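Local coordinates for dihydrofolate reductase (Coxiella burnetii, PDB 3TQ9), which probably reduces 7,8-dihydrofolate to tetrahydrofolate with NADPH, a key step in folate metabolism that supports glycine, purine and DNA precursor synthesis, at residues A[3-8]-A[93-98]. Sequence-based numbering, arbitrary orientation.
With NDP (NADPH dihydro-nicotinamide-adenine-dinucleotide phosphate), chain B.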
loop_
_atom_site.group_PDB
_atom_site.type_symbol
_atom_site.label_atom_id
_atom_site.label_comp_id
_atom_site.label_asym_id
_atom_site.label_seq_id
_atom_site.Cartn_x
_atom_site.Cartn_y
_atom_site.Cartn_z
ATOM N N ILE A 3 10.251 -5.547 3.039
ATOM C CA ILE A 3 8.839 -5.164 3.140
ATOM C C ILE A 3 8.684 -3.688 2.812
ATOM O O ILE A 3 9.230 -2.826 3.505
ATOM C CB ILE A 3 8.268 -5.444 4.547
ATOM C CG1 ILE A 3 8.247 -6.947 4.821
ATOM C CG2 ILE A 3 6.866 -4.865 4.670
ATOM C CD1 ILE A 3 7.771 -7.303 6.198
ATOM N N THR A 4 7.925 -3.407 1.757
ATOM C CA THR A 4 7.794 -2.068 1.234
ATOM C C THR A 4 6.350 -1.606 1.304
ATOM O O THR A 4 5.452 -2.327 0.867
ATOM C CB THR A 4 8.237 -2.030 -0.216
ATOM O OG1 THR A 4 9.614 -2.417 -0.296
ATOM C CG2 THR A 4 8.063 -0.633 -0.794
ATOM N N LEU A 5 6.135 -0.415 1.867
ATOM C CA LEU A 5 4.820 0.227 1.845
ATOM C C LEU A 5 4.817 1.226 0.703
ATOM O O LEU A 5 5.730 2.041 0.597
ATOM C CB LEU A 5 4.529 0.961 3.159
ATOM C CG LEU A 5 4.045 0.185 4.394
ATOM C CD1 LEU A 5 4.812 -1.080 4.588
ATOM C CD2 LEU A 5 4.162 1.054 5.627
ATOM N N ILE A 6 3.802 1.151 -0.156
ATOM C CA ILE A 6 3.581 2.141 -1.206
ATOM C C ILE A 6 2.231 2.812 -0.940
ATOM O O ILE A 6 1.212 2.137 -0.784
ATOM C CB ILE A 6 3.659 1.502 -2.637
ATOM C CG1 ILE A 6 3.655 2.582 -3.724
ATOM C CG2 ILE A 6 2.537 0.493 -2.880
ATOM C CD1 ILE A 6 4.009 2.049 -5.091
ATOM N N ALA A 7 2.227 4.138 -0.839
ATOM C CA ALA A 7 0.992 4.867 -0.535
ATOM C C ALA A 7 0.976 6.204 -1.249
ATOM O O ALA A 7 2.026 6.804 -1.455
ATOM C CB ALA A 7 0.848 5.066 0.961
ATOM N N ALA A 8 -0.215 6.636 -1.668
ATOM C CA ALA A 8 -0.439 7.992 -2.145
ATOM C C ALA A 8 -1.250 8.710 -1.077
ATOM O O ALA A 8 -2.257 8.181 -0.595
ATOM C CB ALA A 8 -1.177 7.990 -3.463
ATOM N N VAL A 93 8.190 -7.882 -0.841
ATOM C CA VAL A 93 6.728 -7.878 -0.672
ATOM C C VAL A 93 6.268 -6.430 -0.575
ATOM O O VAL A 93 6.863 -5.634 0.154
ATOM C CB VAL A 93 6.299 -8.649 0.581
ATOM C CG1 VAL A 93 4.792 -8.555 0.787
ATOM C CG2 VAL A 93 6.745 -10.108 0.475
ATOM N N ILE A 94 5.225 -6.092 -1.334
ATOM C CA ILE A 94 4.740 -4.720 -1.417
ATOM C C ILE A 94 3.367 -4.610 -0.800
ATOM O O ILE A 94 2.420 -5.245 -1.250
ATOM C CB ILE A 94 4.704 -4.208 -2.867
ATOM C CG1 ILE A 94 6.123 -4.211 -3.441
ATOM C CG2 ILE A 94 4.133 -2.801 -2.917
ATOM C CD1 ILE A 94 6.214 -3.711 -4.842
ATOM N N ILE A 95 3.279 -3.795 0.243
ATOM C CA ILE A 95 2.048 -3.581 0.967
ATOM C C ILE A 95 1.401 -2.352 0.363
ATOM O O ILE A 95 1.993 -1.269 0.390
ATOM C CB ILE A 95 2.304 -3.321 2.472
ATOM C CG1 ILE A 95 3.252 -4.380 3.074
ATOM C CG2 ILE A 95 0.973 -3.268 3.233
ATOM C CD1 ILE A 95 2.750 -5.796 2.982
ATOM N N ILE A 96 0.192 -2.514 -0.178
ATOM C CA ILE A 96 -0.496 -1.420 -0.867
ATOM C C ILE A 96 -1.615 -0.744 -0.051
ATOM O O ILE A 96 -2.175 0.220 -0.500
ATOM C CB ILE A 96 -1.031 -1.863 -2.270
ATOM C CG1 ILE A 96 -2.216 -2.822 -2.171
ATOM C CG2 ILE A 96 0.085 -2.499 -3.110
ATOM C CD1 ILE A 96 -3.024 -2.896 -3.434
ATOM N N GLY A 97 -1.934 -1.239 1.140
ATOM C CA GLY A 97 -2.939 -0.592 1.992
ATOM C C GLY A 97 -4.080 -1.521 2.352
ATOM O O GLY A 97 -4.034 -2.697 2.010
ATOM N N GLY A 98 -5.125 -1.021 3.013
ATOM C CA GLY A 98 -5.340 0.398 3.284
ATOM C C GLY A 98 -4.876 0.822 4.659
ATOM O O GLY A 98 -3.843 0.365 5.126
HETATM P PA NDP B . -8.194 -1.791 4.562
HETATM O O1A NDP B . -7.051 -1.744 5.531
HETATM O O2A NDP B . -7.907 -1.668 3.096
HETATM O O5B NDP B . -8.935 -3.176 4.795
HETATM C C5B NDP B . -9.521 -3.430 6.068
HETATM C C4B NDP B . -9.939 -4.888 6.143
HETATM O O4B NDP B . -8.782 -5.714 5.994
HETATM C C3B NDP B . -10.545 -5.323 7.469
HETATM O O3B NDP B . -11.937 -5.049 7.579
HETATM C C2B NDP B . -10.297 -6.802 7.430
HETATM O O2B NDP B . -11.186 -7.406 6.495
HETATM C C1B NDP B . -8.907 -6.873 6.822
HETATM N N9A NDP B . -7.804 -6.856 7.796
HETATM C C8A NDP B . -7.049 -5.798 8.127
HETATM N N7A NDP B . -6.115 -6.151 9.046
HETATM C C5A NDP B . -6.275 -7.464 9.294
HETATM C C6A NDP B . -5.637 -8.472 10.149
HETATM N N6A NDP B . -4.598 -8.144 10.951
HETATM N N1A NDP B . -6.115 -9.734 10.104
HETATM C C2A NDP B . -7.144 -10.073 9.313
HETATM N N3A NDP B . -7.757 -9.199 8.519
HETATM C C4A NDP B . -7.383 -7.914 8.470
HETATM O O3 NDP B . -9.369 -0.758 4.950
HETATM P PN NDP B . -9.285 0.854 5.075
HETATM O O1N NDP B . -8.418 1.281 6.233
HETATM O O2N NDP B . -10.713 1.311 5.047
HETATM O O5D NDP B . -8.591 1.339 3.728
HETATM C C5D NDP B . -9.367 1.492 2.546
HETATM C C4D NDP B . -9.361 2.963 2.204
HETATM O O4D NDP B . -8.019 3.374 1.938
HETATM C C3D NDP B . -10.152 3.212 0.938
HETATM O O3D NDP B . -10.660 4.551 0.944
HETATM C C2D NDP B . -9.107 3.055 -0.137
HETATM O O2D NDP B . -9.543 3.662 -1.360
HETATM C C1D NDP B . -7.918 3.731 0.551
HETATM N N1N NDP B . -6.592 3.335 0.083
HETATM C C2N NDP B . -5.762 4.316 -0.278
HETATM C C3N NDP B . -4.488 4.057 -0.719
HETATM C C7N NDP B . -3.587 5.176 -1.113
HETATM O O7N NDP B . -2.466 4.924 -1.493
HETATM N N7N NDP B . -4.033 6.425 -1.057
HETATM C C4N NDP B . -4.038 2.628 -0.778
HETATM C C5N NDP B . -4.997 1.616 -0.374
HETATM C C6N NDP B . -6.250 2.034 0.055
HETATM P P2B NDP B . -12.577 -8.128 6.822
HETATM O O1X NDP B . -13.415 -6.922 7.126
HETATM O O2X NDP B . -12.992 -8.813 5.543
HETATM O O3X NDP B . -12.298 -9.099 7.934
#
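Segments 3-8 and 93-98 run parallel, zipped together as far as Ile6 and Ile95, and then part, and the nicotinamide of NADPH occupies the opening. Thr4 makes two of the three linking bonds, its N reaching Val93 O at 2.9 Å and its O taking Ile95 N at 2.7 Å; Ile6 N closes the ladder on Ile95 O at 3.1 Å. On one face, Ile95 CG1 lies 4.0 Å from both Ile3 CG2 and Leu5 CD1, the leucine running alongside it. On the other, Ile6 CG2 meets Ile94 CG2 at 3.7 Å and also touches Ile96 CG2; with CG1 anti to the backbone N (chi1 -171°), this methyl sits between N and the carbonyl carbon. Beyond the split, Ala8 N donates a nearly straight bond (174°) to carboxamide oxygen O7N at 2.8 Å, while Gly98 N, after a cis peptide, makes a weak bond to phosphate oxygen O2A. Gly97 CA passes 3.8 Å from C5N of the nicotinamide ring. Ile6 O accepts a hydrogen bond from NA4 of the bound methotrexate. These are central strands of the dihydrofolate reductase sheet, flanked by strands 111-117 and 40-44, with helix 99-105 covering Leu5 and Ile95 and helix 26-36 packing against Ile6 and Ile96.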